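Local structure of period circadian protein homolog 2 (Mus musculus, 3GDI) at residues F234-I242 and N274-P282; E101-S109 and Y120-Y128. The protein is a component of the mammalian circadian clock that regulates transcription, probably through protein-protein contacts made by its tandem PAS domains. All coordinates share one frame; numbering follows the deposited sequence.

Interaction 1: residues F234-I242 and N274-P282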
ATOM      1  N   PHE A 234     -11.105 -16.731  11.559  1.00 44.91           N
ATOM      2  CA  PHE A 234     -11.032 -15.623  10.611  1.00 44.63           C
ATOM      3  C   PHE A 234     -12.234 -15.687   9.657  1.00 47.83           C
ATOM      4  O   PHE A 234     -12.518 -16.746   9.083  1.00 48.73           O
ATOM      5  CB  PHE A 234      -9.737 -15.763   9.816  1.00 42.87           C
ATOM      6  CG  PHE A 234      -9.333 -14.525   9.078  1.00 43.20           C
ATOM      7  CD1 PHE A 234      -8.342 -13.684   9.601  1.00 42.57           C
ATOM      8  CD2 PHE A 234      -9.916 -14.203   7.856  1.00 39.44           C
ATOM      9  CE1 PHE A 234      -7.936 -12.537   8.912  1.00 41.06           C
ATOM     10  CE2 PHE A 234      -9.518 -13.059   7.163  1.00 41.25           C
ATOM     11  CZ  PHE A 234      -8.525 -12.224   7.691  1.00 40.29           C
ATOM     12  N   ARG A 235     -12.932 -14.567   9.476  1.00 47.16           N
ATOM     13  CA  ARG A 235     -14.093 -14.539   8.598  1.00 49.00           C
ATOM     14  C   ARG A 235     -13.746 -14.488   7.114  1.00 50.88           C
ATOM     15  O   ARG A 235     -12.861 -13.743   6.691  1.00 53.01           O
ATOM     16  CB  ARG A 235     -14.990 -13.355   8.944  1.00 49.84           C
ATOM     17  CG  ARG A 235     -16.266 -13.289   8.108  1.00 52.44           C
ATOM     18  CD  ARG A 235     -17.343 -12.463   8.804  1.00 54.68           C
ATOM     19  NE  ARG A 235     -16.829 -11.172   9.247  1.00 55.18           N
ATOM     20  CZ  ARG A 235     -16.456 -10.198   8.425  1.00 56.78           C
ATOM     21  NH1 ARG A 235     -15.989  -9.056   8.914  1.00 54.01           N
ATOM     22  NH2 ARG A 235     -16.566 -10.361   7.112  1.00 59.44           N
ATOM     23  N   THR A 236     -14.451 -15.282   6.317  1.00 49.97           N
ATOM     24  CA  THR A 236     -14.196 -15.295   4.888  1.00 51.54           C
ATOM     25  C   THR A 236     -15.228 -14.432   4.168  1.00 53.03           C
ATOM     26  O   THR A 236     -16.129 -13.863   4.791  1.00 51.04           O
ATOM     27  CB  THR A 236     -14.238 -16.727   4.311  1.00 50.85           C
ATOM     28  OG1 THR A 236     -15.595 -17.178   4.232  1.00 50.33           O
ATOM     29  CG2 THR A 236     -13.448 -17.680   5.198  1.00 49.56           C
ATOM     30  N   ARG A 237     -15.085 -14.353   2.848  1.00 54.79           N
ATOM     31  CA  ARG A 237     -15.958 -13.555   2.000  1.00 56.44           C
ATOM     32  C   ARG A 237     -17.425 -13.959   2.114  1.00 55.87           C
ATOM     33  O   ARG A 237     -18.302 -13.109   2.042  1.00 54.34           O
ATOM     34  CB  ARG A 237     -15.492 -13.675   0.543  1.00 60.48           C
ATOM     35  CG  ARG A 237     -16.203 -12.776  -0.464  1.00 64.74           C
ATOM     36  CD  ARG A 237     -15.912 -11.313  -0.195  1.00 70.31           C
ATOM     37  NE  ARG A 237     -16.048 -10.473  -1.387  1.00 75.80           N
ATOM     38  CZ  ARG A 237     -17.152 -10.373  -2.129  1.00 78.42           C
ATOM     39  NH1 ARG A 237     -18.241 -11.066  -1.817  1.00 79.42           N
ATOM     40  NH2 ARG A 237     -17.166  -9.568  -3.185  1.00 77.80           N
ATOM     41  N   ASN A 238     -17.692 -15.251   2.293  1.00 55.88           N
ATOM     42  CA  ASN A 238     -19.068 -15.726   2.391  1.00 55.15           C
ATOM     43  C   ASN A 238     -19.653 -15.666   3.804  1.00 55.54           C
ATOM     44  O   ASN A 238     -20.688 -16.275   4.082  1.00 55.75           O
ATOM     45  CB  ASN A 238     -19.183 -17.151   1.817  1.00 56.26           C
ATOM     46  CG  ASN A 238     -18.553 -18.224   2.713  1.00 57.43           C
ATOM     47  OD1 ASN A 238     -18.286 -19.338   2.260  1.00 56.17           O
ATOM     48  ND2 ASN A 238     -18.333 -17.898   3.979  1.00 57.28           N
ATOM     49  N   GLY A 239     -18.989 -14.933   4.696  1.00 54.54           N
ATOM     50  CA  GLY A 239     -19.497 -14.789   6.054  1.00 53.14           C
ATOM     51  C   GLY A 239     -19.199 -15.955   6.974  1.00 52.27           C
ATOM     52  O   GLY A 239     -19.497 -15.914   8.168  1.00 51.31           O
ATOM     53  N   GLU A 240     -18.594 -16.995   6.420  1.00 51.77           N
ATOM     54  CA  GLU A 240     -18.257 -18.181   7.187  1.00 52.11           C
ATOM     55  C   GLU A 240     -16.842 -18.043   7.724  1.00 51.27           C
ATOM     56  O   GLU A 240     -15.984 -17.442   7.077  1.00 51.41           O
ATOM     57  CB  GLU A 240     -18.331 -19.405   6.283  1.00 55.15           C
ATOM     58  CG  GLU A 240     -18.898 -20.630   6.925  1.00 59.18           C
ATOM     59  CD  GLU A 240     -20.111 -21.122   6.181  1.00 62.79           C
ATOM     60  OE1 GLU A 240     -21.153 -20.431   6.226  1.00 65.49           O
ATOM     61  OE2 GLU A 240     -20.025 -22.189   5.537  1.00 63.87           O
ATOM     62  N   TYR A 241     -16.604 -18.622   8.897  1.00 50.10           N
ATOM     63  CA  TYR A 241     -15.299 -18.586   9.545  1.00 47.57           C
ATOM     64  C   TYR A 241     -14.469 -19.840   9.295  1.00 46.39           C
ATOM     65  O   TYR A 241     -15.009 -20.935   9.222  1.00 47.26           O
ATOM     66  CB  TYR A 241     -15.474 -18.452  11.050  1.00 46.92           C
ATOM     67  CG  TYR A 241     -15.914 -17.093  11.503  1.00 49.09           C
ATOM     68  CD1 TYR A 241     -14.999 -16.046  11.610  1.00 47.91           C
ATOM     69  CD2 TYR A 241     -17.251 -16.841  11.806  1.00 48.79           C
ATOM     70  CE1 TYR A 241     -15.406 -14.777  12.004  1.00 48.37           C
ATOM     71  CE2 TYR A 241     -17.667 -15.571  12.199  1.00 48.90           C
ATOM     72  CZ  TYR A 241     -16.740 -14.549  12.295  1.00 48.78           C
ATOM     73  OH  TYR A 241     -17.148 -13.297  12.693  1.00 51.25           O
ATOM     74  N   ILE A 242     -13.158 -19.669   9.157  1.00 43.35           N
ATOM     75  CA  ILE A 242     -12.260 -20.802   9.002  1.00 42.70           C
ATOM     76  C   ILE A 242     -11.363 -20.748  10.237  1.00 43.34           C
ATOM     77  O   ILE A 242     -11.097 -19.669  10.768  1.00 42.83           O
ATOM     78  CB  ILE A 242     -11.394 -20.716   7.717  1.00 43.03           C
ATOM     79  CG1 ILE A 242     -10.616 -19.395   7.679  1.00 41.69           C
ATOM     80  CG2 ILE A 242     -12.277 -20.895   6.487  1.00 39.26           C
ATOM     81  CD1 ILE A 242      -9.626 -19.292   6.514  1.00 38.49           C
ATOM     82  N   ASN A 274     -19.395 -23.924   3.831  1.00 68.32           N
ATOM     83  CA  ASN A 274     -19.737 -23.775   2.414  1.00 69.13           C
ATOM     84  C   ASN A 274     -18.429 -23.622   1.647  1.00 70.21           C
ATOM     85  O   ASN A 274     -17.712 -22.638   1.824  1.00 70.48           O
ATOM     86  CB  ASN A 274     -20.592 -22.530   2.188  1.00 71.02           C
ATOM     87  CG  ASN A 274     -20.871 -22.270   0.708  1.00 74.76           C
ATOM     88  OD1 ASN A 274     -21.281 -21.172   0.324  1.00 74.81           O
ATOM     89  ND2 ASN A 274     -20.655 -23.286  -0.126  1.00 76.63           N
ATOM     90  N   GLU A 275     -18.142 -24.591   0.785  1.00 70.02           N
ATOM     91  CA  GLU A 275     -16.910 -24.615   0.008  1.00 69.77           C
ATOM     92  C   GLU A 275     -16.639 -23.472  -0.963  1.00 68.75           C
ATOM     93  O   GLU A 275     -15.479 -23.199  -1.269  1.00 68.38           O
ATOM     94  CB  GLU A 275     -16.802 -25.946  -0.737  1.00 71.91           C
ATOM     95  CG  GLU A 275     -16.758 -27.142   0.192  1.00 75.87           C
ATOM     96  CD  GLU A 275     -16.666 -28.462  -0.549  1.00 78.94           C
ATOM     97  OE1 GLU A 275     -17.503 -28.704  -1.453  1.00 79.78           O
ATOM     98  OE2 GLU A 275     -15.758 -29.256  -0.221  1.00 80.04           O
ATOM     99  N   ASP A 276     -17.674 -22.814  -1.472  1.00 68.68           N
ATOM    100  CA  ASP A 276     -17.435 -21.701  -2.394  1.00 68.41           C
ATOM    101  C   ASP A 276     -17.198 -20.466  -1.540  1.00 67.09           C
ATOM    102  O   ASP A 276     -18.141 -19.808  -1.091  1.00 67.16           O
ATOM    103  CB  ASP A 276     -18.630 -21.458  -3.314  1.00 69.68           C
ATOM    104  CG  ASP A 276     -18.309 -20.476  -4.423  1.00 72.25           C
ATOM    105  OD1 ASP A 276     -17.559 -19.508  -4.161  1.00 72.59           O
ATOM    106  OD2 ASP A 276     -18.807 -20.663  -5.553  1.00 74.09           O
ATOM    107  N   VAL A 277     -15.929 -20.155  -1.322  1.00 64.50           N
ATOM    108  CA  VAL A 277     -15.563 -19.033  -0.483  1.00 62.31           C
ATOM    109  C   VAL A 277     -15.753 -17.661  -1.143  1.00 63.30           C
ATOM    110  O   VAL A 277     -15.692 -16.628  -0.474  1.00 63.42           O
ATOM    111  CB  VAL A 277     -14.117 -19.214   0.005  1.00 59.55           C
ATOM    112  CG1 VAL A 277     -13.140 -18.936  -1.118  1.00 56.71           C
ATOM    113  CG2 VAL A 277     -13.874 -18.351   1.209  1.00 59.98           C
ATOM    114  N   PHE A 278     -16.016 -17.652  -2.448  1.00 64.06           N
ATOM    115  CA  PHE A 278     -16.224 -16.401  -3.174  1.00 65.30           C
ATOM    116  C   PHE A 278     -17.674 -15.926  -3.186  1.00 67.48           C
ATOM    117  O   PHE A 278     -17.949 -14.764  -3.507  1.00 68.36           O
ATOM    118  CB  PHE A 278     -15.707 -16.529  -4.606  1.00 61.64           C
ATOM    119  CG  PHE A 278     -14.217 -16.622  -4.689  1.00 60.11           C
ATOM    120  CD1 PHE A 278     -13.425 -15.537  -4.327  1.00 56.87           C
ATOM    121  CD2 PHE A 278     -13.600 -17.810  -5.064  1.00 57.33           C
ATOM    122  CE1 PHE A 278     -12.042 -15.629  -4.327  1.00 56.43           C
ATOM    123  CE2 PHE A 278     -12.218 -17.913  -5.070  1.00 59.53           C
ATOM    124  CZ  PHE A 278     -11.433 -16.815  -4.698  1.00 58.39           C
ATOM    125  N   ALA A 279     -18.599 -16.815  -2.835  1.00 68.38           N
ATOM    126  CA  ALA A 279     -20.013 -16.459  -2.793  1.00 69.42           C
ATOM    127  C   ALA A 279     -20.178 -15.251  -1.877  1.00 71.51           C
ATOM    128  O   ALA A 279     -19.223 -14.831  -1.222  1.00 72.24           O
ATOM    129  CB  ALA A 279     -20.824 -17.629  -2.268  1.00 67.71           C
ATOM    130  N   ALA A 280     -21.383 -14.692  -1.829  1.00 74.14           N
ATOM    131  CA  ALA A 280     -21.649 -13.532  -0.984  1.00 76.18           C
ATOM    132  C   ALA A 280     -22.315 -13.961   0.317  1.00 79.08           C
ATOM    133  O   ALA A 280     -22.939 -15.015   0.378  1.00 78.22           O
ATOM    134  CB  ALA A 280     -22.538 -12.554  -1.720  1.00 76.26           C
ATOM    135  N   PRO A 281     -22.175 -13.154   1.382  1.00 83.43           N
ATOM    136  CA  PRO A 281     -22.778 -13.466   2.684  1.00 86.87           C
ATOM    137  C   PRO A 281     -24.221 -12.963   2.790  1.00 90.56           C
ATOM    138  O   PRO A 281     -24.543 -11.869   2.324  1.00 90.57           O
ATOM    139  CB  PRO A 281     -21.854 -12.751   3.661  1.00 85.48           C
ATOM    140  CG  PRO A 281     -21.534 -11.503   2.918  1.00 85.72           C
ATOM    141  CD  PRO A 281     -21.247 -12.014   1.506  1.00 84.87           C
ATOM    142  N   PRO A 282     -25.109 -13.767   3.399  1.00 94.04           N
ATOM    143  CA  PRO A 282     -26.513 -13.372   3.553  1.00 97.44           C
ATOM    144  C   PRO A 282     -26.682 -12.334   4.661  1.00100.38           C
ATOM    145  O   PRO A 282     -27.731 -12.274   5.312  1.00101.11           O
ATOM    146  CB  PRO A 282     -27.211 -14.690   3.898  1.00 97.35           C
ATOM    147  CG  PRO A 282     -26.300 -15.737   3.318  1.00 96.95           C
ATOM    148  CD  PRO A 282     -24.943 -15.201   3.681  1.00 95.18           C
TER
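R237 and N238, at the tip of a PAS-fold beta hairpin, pack against the loop V277-P281 that follows the last strand of the sheet. The hairpin, which joins strands 227-235 and 241-252, turns through a type I turn from T236 to G239, with G239 in the left-handed region (phi 80°) as in a G1 bulge. The side chain of R237 can be followed outward along this loop. Its CB lies 3.1 Å from V277 O. CG is anti to the backbone N (chi1 -173°) and lies beside the last carbonyl of the turn D276-A279, 3.7 Å from A279 O. A bend at chi2 (66°) then brings NH1 within 3.9 Å of A279 O, an oblique approach to the guanidinium, while A280 CA sits at the edge of that group. R237 NH2 ends close to the like-charged R107 of the preceding PAS domain; R107 has D69 and D194 as salt-bridge partners. Turn D276-A279 carries an Asx turn, F278 N donating to D276 OD1 over 3.0 Å. Next to R237, the side chains of V277 and T236 cross at about a right angle, with V277 CG2 3.5 Å from T236 CB. P281 closes the opposite end of the loop, its CD 3.2 Å from R237 O. Within the hairpin, T236 OG1 donates to E240 O over 2.9 Å, and T236 N reaches the same oxygen from the opposite face of its plane.

Interaction 2: residues E101-S109 and Y120-Y128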
ATOM      1  N   GLU A 101       5.057 -12.381  -7.051  1.00 81.81           N
ATOM      2  CA  GLU A 101       4.900 -12.147  -8.486  1.00 81.28           C
ATOM      3  C   GLU A 101       4.216 -10.805  -8.713  1.00 80.25           C
ATOM      4  O   GLU A 101       3.619 -10.248  -7.795  1.00 80.59           O
ATOM      5  CB  GLU A 101       4.061 -13.263  -9.121  1.00 81.35           C
ATOM      6  CG  GLU A 101       3.957 -13.198 -10.648  1.00 82.07           C
ATOM      7  CD  GLU A 101       5.288 -13.444 -11.354  1.00 82.62           C
ATOM      8  OE1 GLU A 101       5.909 -14.505 -11.111  1.00 81.15           O
ATOM      9  OE2 GLU A 101       5.711 -12.579 -12.156  1.00 81.96           O
ATOM     10  N   LYS A 102       4.309 -10.289  -9.935  1.00 78.91           N
ATOM     11  CA  LYS A 102       3.688  -9.011 -10.271  1.00 76.59           C
ATOM     12  C   LYS A 102       2.305  -9.208 -10.881  1.00 74.53           C
ATOM     13  O   LYS A 102       2.008  -8.667 -11.943  1.00 74.47           O
ATOM     14  CB  LYS A 102       4.577  -8.218 -11.239  1.00 77.58           C
ATOM     15  CG  LYS A 102       5.879  -7.714 -10.600  1.00 80.22           C
ATOM     16  CD  LYS A 102       6.732  -6.894 -11.564  1.00 78.92           C
ATOM     17  CE  LYS A 102       7.271  -7.745 -12.701  1.00 78.85           C
ATOM     18  NZ  LYS A 102       8.092  -6.941 -13.643  1.00 78.42           N
ATOM     19  N   SER A 103       1.471  -9.990 -10.195  1.00 71.29           N
ATOM     20  CA  SER A 103       0.105 -10.263 -10.632  1.00 67.60           C
ATOM     21  C   SER A 103      -0.883  -9.708  -9.617  1.00 65.78           C
ATOM     22  O   SER A 103      -0.595  -9.667  -8.422  1.00 66.46           O
ATOM     23  CB  SER A 103      -0.125 -11.769 -10.779  1.00 65.98           C
ATOM     24  OG  SER A 103       0.581 -12.283 -11.890  1.00 67.71           O
ATOM     25  N   PHE A 104      -2.048  -9.286 -10.095  1.00 63.21           N
ATOM     26  CA  PHE A 104      -3.083  -8.741  -9.225  1.00 60.82           C
ATOM     27  C   PHE A 104      -4.385  -9.477  -9.530  1.00 59.06           C
ATOM     28  O   PHE A 104      -4.439 -10.273 -10.470  1.00 59.63           O
ATOM     29  CB  PHE A 104      -3.233  -7.229  -9.469  1.00 59.90           C
ATOM     30  CG  PHE A 104      -3.653  -6.877 -10.869  1.00 60.67           C
ATOM     31  CD1 PHE A 104      -4.975  -6.551 -11.152  1.00 59.65           C
ATOM     32  CD2 PHE A 104      -2.737  -6.913 -11.917  1.00 61.87           C
ATOM     33  CE1 PHE A 104      -5.380  -6.271 -12.456  1.00 58.57           C
ATOM     34  CE2 PHE A 104      -3.136  -6.633 -13.225  1.00 61.15           C
ATOM     35  CZ  PHE A 104      -4.465  -6.314 -13.491  1.00 58.85           C
ATOM     36  N   PHE A 105      -5.425  -9.221  -8.743  1.00 56.93           N
ATOM     37  CA  PHE A 105      -6.713  -9.881  -8.950  1.00 54.55           C
ATOM     38  C   PHE A 105      -7.853  -8.933  -9.309  1.00 54.30           C
ATOM     39  O   PHE A 105      -7.926  -7.810  -8.821  1.00 51.24           O
ATOM     40  CB  PHE A 105      -7.110 -10.667  -7.702  1.00 53.23           C
ATOM     41  CG  PHE A 105      -6.115 -11.708  -7.304  1.00 52.65           C
ATOM     42  CD1 PHE A 105      -4.913 -11.347  -6.711  1.00 53.17           C
ATOM     43  CD2 PHE A 105      -6.379 -13.053  -7.518  1.00 52.81           C
ATOM     44  CE1 PHE A 105      -3.985 -12.311  -6.336  1.00 52.20           C
ATOM     45  CE2 PHE A 105      -5.460 -14.023  -7.148  1.00 53.40           C
ATOM     46  CZ  PHE A 105      -4.259 -13.650  -6.554  1.00 52.36           C
ATOM     47  N   CYS A 106      -8.754  -9.418 -10.154  1.00 55.98           N
ATOM     48  CA  CYS A 106      -9.913  -8.649 -10.596  1.00 57.31           C
ATOM     49  C   CYS A 106     -11.113  -9.553 -10.816  1.00 56.36           C
ATOM     50  O   CYS A 106     -10.966 -10.712 -11.216  1.00 55.34           O
ATOM     51  CB  CYS A 106      -9.609  -7.916 -11.904  1.00 59.75           C
ATOM     52  SG  CYS A 106      -9.110  -6.190 -11.725  1.00 68.39           S
ATOM     53  N   ARG A 107     -12.301  -9.025 -10.534  1.00 56.44           N
ATOM     54  CA  ARG A 107     -13.536  -9.771 -10.741  1.00 56.45           C
ATOM     55  C   ARG A 107     -14.060  -9.314 -12.099  1.00 56.59           C
ATOM     56  O   ARG A 107     -14.232  -8.119 -12.335  1.00 54.70           O
ATOM     57  CB  ARG A 107     -14.534  -9.457  -9.626  1.00 57.71           C
ATOM     58  CG  ARG A 107     -14.385 -10.372  -8.407  1.00 58.06           C
ATOM     59  CD  ARG A 107     -14.761  -9.691  -7.092  1.00 55.04           C
ATOM     60  NE  ARG A 107     -13.758  -8.696  -6.716  1.00 57.47           N
ATOM     61  CZ  ARG A 107     -13.513  -8.288  -5.471  1.00 56.79           C
ATOM     62  NH1 ARG A 107     -14.196  -8.784  -4.447  1.00 56.36           N
ATOM     63  NH2 ARG A 107     -12.572  -7.380  -5.250  1.00 56.71           N
ATOM     64  N   VAL A 108     -14.283 -10.266 -12.997  1.00 57.71           N
ATOM     65  CA  VAL A 108     -14.751  -9.951 -14.345  1.00 58.30           C
ATOM     66  C   VAL A 108     -16.156 -10.476 -14.615  1.00 59.36           C
ATOM     67  O   VAL A 108     -16.549 -11.516 -14.095  1.00 58.87           O
ATOM     68  CB  VAL A 108     -13.785 -10.538 -15.402  1.00 57.64           C
ATOM     69  CG1 VAL A 108     -14.165 -10.050 -16.798  1.00 56.21           C
ATOM     70  CG2 VAL A 108     -12.354 -10.138 -15.065  1.00 55.01           C
ATOM     71  N   SER A 109     -16.905  -9.743 -15.432  1.00 62.01           N
ATOM     72  CA  SER A 109     -18.272 -10.120 -15.785  1.00 65.97           C
ATOM     73  C   SER A 109     -18.658  -9.629 -17.167  1.00 68.77           C
ATOM     74  O   SER A 109     -18.462  -8.457 -17.488  1.00 69.04           O
ATOM     75  CB  SER A 109     -19.271  -9.538 -14.783  1.00 65.59           C
ATOM     76  OG  SER A 109     -20.604  -9.696 -15.246  1.00 64.08           O
ATOM     77  N   TYR A 120     -20.078 -11.994 -11.163  1.00 69.88           N
ATOM     78  CA  TYR A 120     -18.637 -11.854 -11.325  1.00 66.03           C
ATOM     79  C   TYR A 120     -17.876 -13.139 -11.012  1.00 64.87           C
ATOM     80  O   TYR A 120     -18.384 -14.030 -10.338  1.00 66.14           O
ATOM     81  CB  TYR A 120     -18.130 -10.739 -10.411  1.00 62.13           C
ATOM     82  CG  TYR A 120     -18.566  -9.361 -10.830  1.00 60.01           C
ATOM     83  CD1 TYR A 120     -17.946  -8.710 -11.890  1.00 58.08           C
ATOM     84  CD2 TYR A 120     -19.609  -8.710 -10.178  1.00 59.69           C
ATOM     85  CE1 TYR A 120     -18.350  -7.452 -12.293  1.00 57.15           C
ATOM     86  CE2 TYR A 120     -20.025  -7.442 -10.577  1.00 57.89           C
ATOM     87  CZ  TYR A 120     -19.391  -6.823 -11.637  1.00 56.96           C
ATOM     88  OH  TYR A 120     -19.809  -5.585 -12.060  1.00 56.81           O
ATOM     89  N   GLN A 121     -16.653 -13.225 -11.512  1.00 63.49           N
ATOM     90  CA  GLN A 121     -15.803 -14.374 -11.268  1.00 63.51           C
ATOM     91  C   GLN A 121     -14.389 -13.853 -11.070  1.00 62.86           C
ATOM     92  O   GLN A 121     -13.861 -13.146 -11.928  1.00 64.05           O
ATOM     93  CB  GLN A 121     -15.821 -15.321 -12.457  1.00 66.42           C
ATOM     94  CG  GLN A 121     -17.173 -15.909 -12.783  1.00 68.05           C
ATOM     95  CD  GLN A 121     -17.121 -16.750 -14.036  1.00 69.93           C
ATOM     96  OE1 GLN A 121     -16.445 -17.784 -14.077  1.00 69.96           O
ATOM     97  NE2 GLN A 121     -17.823 -16.306 -15.078  1.00 69.36           N
ATOM     98  N   PRO A 122     -13.758 -14.194  -9.936  1.00 61.11           N
ATOM     99  CA  PRO A 122     -12.395 -13.745  -9.648  1.00 59.31           C
ATOM    100  C   PRO A 122     -11.387 -14.255 -10.674  1.00 58.22           C
ATOM    101  O   PRO A 122     -11.473 -15.392 -11.123  1.00 58.53           O
ATOM    102  CB  PRO A 122     -12.146 -14.298  -8.248  1.00 59.25           C
ATOM    103  CG  PRO A 122     -12.955 -15.553  -8.240  1.00 59.15           C
ATOM    104  CD  PRO A 122     -14.239 -15.112  -8.889  1.00 59.95           C
ATOM    105  N   PHE A 123     -10.439 -13.402 -11.046  1.00 57.55           N
ATOM    106  CA  PHE A 123      -9.413 -13.762 -12.023  1.00 57.31           C
ATOM    107  C   PHE A 123      -8.048 -13.270 -11.572  1.00 58.63           C
ATOM    108  O   PHE A 123      -7.908 -12.156 -11.069  1.00 58.75           O
ATOM    109  CB  PHE A 123      -9.732 -13.143 -13.388  1.00 54.53           C
ATOM    110  CG  PHE A 123     -10.624 -13.985 -14.240  1.00 53.61           C
ATOM    111  CD1 PHE A 123     -10.084 -14.935 -15.103  1.00 54.80           C
ATOM    112  CD2 PHE A 123     -12.005 -13.858 -14.161  1.00 53.11           C
ATOM    113  CE1 PHE A 123     -10.904 -15.751 -15.873  1.00 54.45           C
ATOM    114  CE2 PHE A 123     -12.839 -14.666 -14.925  1.00 53.67           C
ATOM    115  CZ  PHE A 123     -12.290 -15.617 -15.785  1.00 55.38           C
ATOM    116  N   ARG A 124      -7.038 -14.108 -11.732  1.00 60.71           N
ATOM    117  CA  ARG A 124      -5.698 -13.701 -11.366  1.00 62.34           C
ATOM    118  C   ARG A 124      -5.135 -13.219 -12.677  1.00 63.19           C
ATOM    119  O   ARG A 124      -5.265 -13.904 -13.687  1.00 64.20           O
ATOM    120  CB  ARG A 124      -4.890 -14.884 -10.865  1.00 64.76           C
ATOM    121  CG  ARG A 124      -3.507 -14.504 -10.386  1.00 67.97           C
ATOM    122  CD  ARG A 124      -2.457 -15.405 -11.006  1.00 72.70           C
ATOM    123  NE  ARG A 124      -1.130 -15.145 -10.456  1.00 76.25           N
ATOM    124  CZ  ARG A 124      -0.005 -15.658 -10.941  1.00 76.24           C
ATOM    125  NH1 ARG A 124      -0.045 -16.461 -11.995  1.00 77.22           N
ATOM    126  NH2 ARG A 124       1.158 -15.369 -10.372  1.00 76.99           N
ATOM    127  N   MET A 125      -4.519 -12.046 -12.677  1.00 63.99           N
ATOM    128  CA  MET A 125      -3.978 -11.515 -13.912  1.00 64.86           C
ATOM    129  C   MET A 125      -2.530 -11.063 -13.827  1.00 65.63           C
ATOM    130  O   MET A 125      -2.102 -10.491 -12.826  1.00 66.12           O
ATOM    131  CB  MET A 125      -4.850 -10.359 -14.384  1.00 66.64           C
ATOM    132  CG  MET A 125      -6.309 -10.729 -14.515  1.00 67.89           C
ATOM    133  SD  MET A 125      -7.212  -9.478 -15.423  1.00 72.84           S
ATOM    134  CE  MET A 125      -7.434  -8.223 -14.141  1.00 70.12           C
ATOM    135  N   THR A 126      -1.778 -11.333 -14.888  1.00 66.25           N
ATOM    136  CA  THR A 126      -0.378 -10.944 -14.959  1.00 67.61           C
ATOM    137  C   THR A 126      -0.275  -9.986 -16.139  1.00 68.95           C
ATOM    138  O   THR A 126      -0.614 -10.344 -17.270  1.00 68.96           O
ATOM    139  CB  THR A 126       0.540 -12.154 -15.207  1.00 67.73           C
ATOM    140  OG1 THR A 126       0.081 -13.278 -14.447  1.00 67.52           O
ATOM    141  CG2 THR A 126       1.963 -11.827 -14.777  1.00 68.84           C
ATOM    142  N   PRO A 127       0.186  -8.751 -15.885  1.00 69.91           N
ATOM    143  CA  PRO A 127       0.348  -7.690 -16.878  1.00 72.18           C
ATOM    144  C   PRO A 127       1.702  -7.629 -17.576  1.00 75.41           C
ATOM    145  O   PRO A 127       2.751  -7.647 -16.925  1.00 75.43           O
ATOM    146  CB  PRO A 127       0.086  -6.439 -16.059  1.00 70.86           C
ATOM    147  CG  PRO A 127       0.797  -6.771 -14.792  1.00 69.72           C
ATOM    148  CD  PRO A 127       0.391  -8.213 -14.527  1.00 69.45           C
ATOM    149  N   TYR A 128       1.663  -7.529 -18.902  1.00 78.29           N
ATOM    150  CA  TYR A 128       2.874  -7.443 -19.712  1.00 81.55           C
ATOM    151  C   TYR A 128       2.784  -6.269 -20.682  1.00 83.20           C
ATOM    152  O   TYR A 128       1.754  -6.067 -21.326  1.00 83.44           O
ATOM    153  CB  TYR A 128       3.076  -8.737 -20.504  1.00 81.64           C
ATOM    154  CG  TYR A 128       3.379  -9.933 -19.642  1.00 82.97           C
ATOM    155  CD1 TYR A 128       4.500  -9.945 -18.809  1.00 83.85           C
ATOM    156  CD2 TYR A 128       2.553 -11.056 -19.657  1.00 83.59           C
ATOM    157  CE1 TYR A 128       4.792 -11.051 -18.011  1.00 85.17           C
ATOM    158  CE2 TYR A 128       2.836 -12.171 -18.866  1.00 84.86           C
ATOM    159  CZ  TYR A 128       3.957 -12.162 -18.045  1.00 85.74           C
ATOM    160  OH  TYR A 128       4.252 -13.260 -17.267  1.00 85.71           O
TER
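F104, C106 and V108 pair with M125, F123 and Q121 through six backbone hydrogen bonds, so both the N-H and the C=O of each residue are used in an antiparallel ladder. M125 N to F104 O is nearly linear at 2.8 Å, whereas V108 N meets Q121 O from 41° above the carbonyl plane at 3.1 Å. F105 and R107 occupy non-hydrogen-bonded positions opposite R124 and P122, and the backbone of R124 bonds to E149 on the next strand. Beyond the ladder, S103 OG and T126 OG1 share a hydrogen bond of 2.8 Å. S103 OG also lies 3.3 Å above one face of the R124 guanidinium, but its angle to NH2 is too poor for a bond; R124 NE makes a long, weak ion pair with E182. With R124 CG anti to the backbone N (chi1 -176°), this methylene makes an off-centre CH-pi contact 4.2 Å from the F105 ring centroid. Replacing R124 by an alanine would probably uncover part of that ring and leave E182 without this distant charge. R107 NH2 forms salt bridges with D69 and D194, and K102 NZ one with E298 of the second subunit. On the face of F104 and M125, V108 CG2 packs 3.8 Å from F123 CD2. The whole is the edge-strand pairing of a five-stranded antiparallel PAS sheet, ordered 2-1-5-4-3.

Overall arrangement
Both interactions involve the third and fourth strands of a PAS sheet, but at different levels of the fold. Interaction 2 is a buried contact along paired strands of the first sheet and buries 880 Å². Interaction 1 lies farther from the centre of the chain, is partly buried, and joins the tip of the equivalent hairpin of the second sheet to an irregular loop over 472 Å². Regular backbone bonding dominates the former; carbonyl-to-carbon packing and turn-internal bonds dominate the latter. Their centres are 20 Å apart, yet the two meet: F278 CG packs 3.9 Å from P122 CG, and the like-charged R237 NH2 and R107 NH1 come within 3.3 Å, placing both contacts at the boundary between the PAS domains.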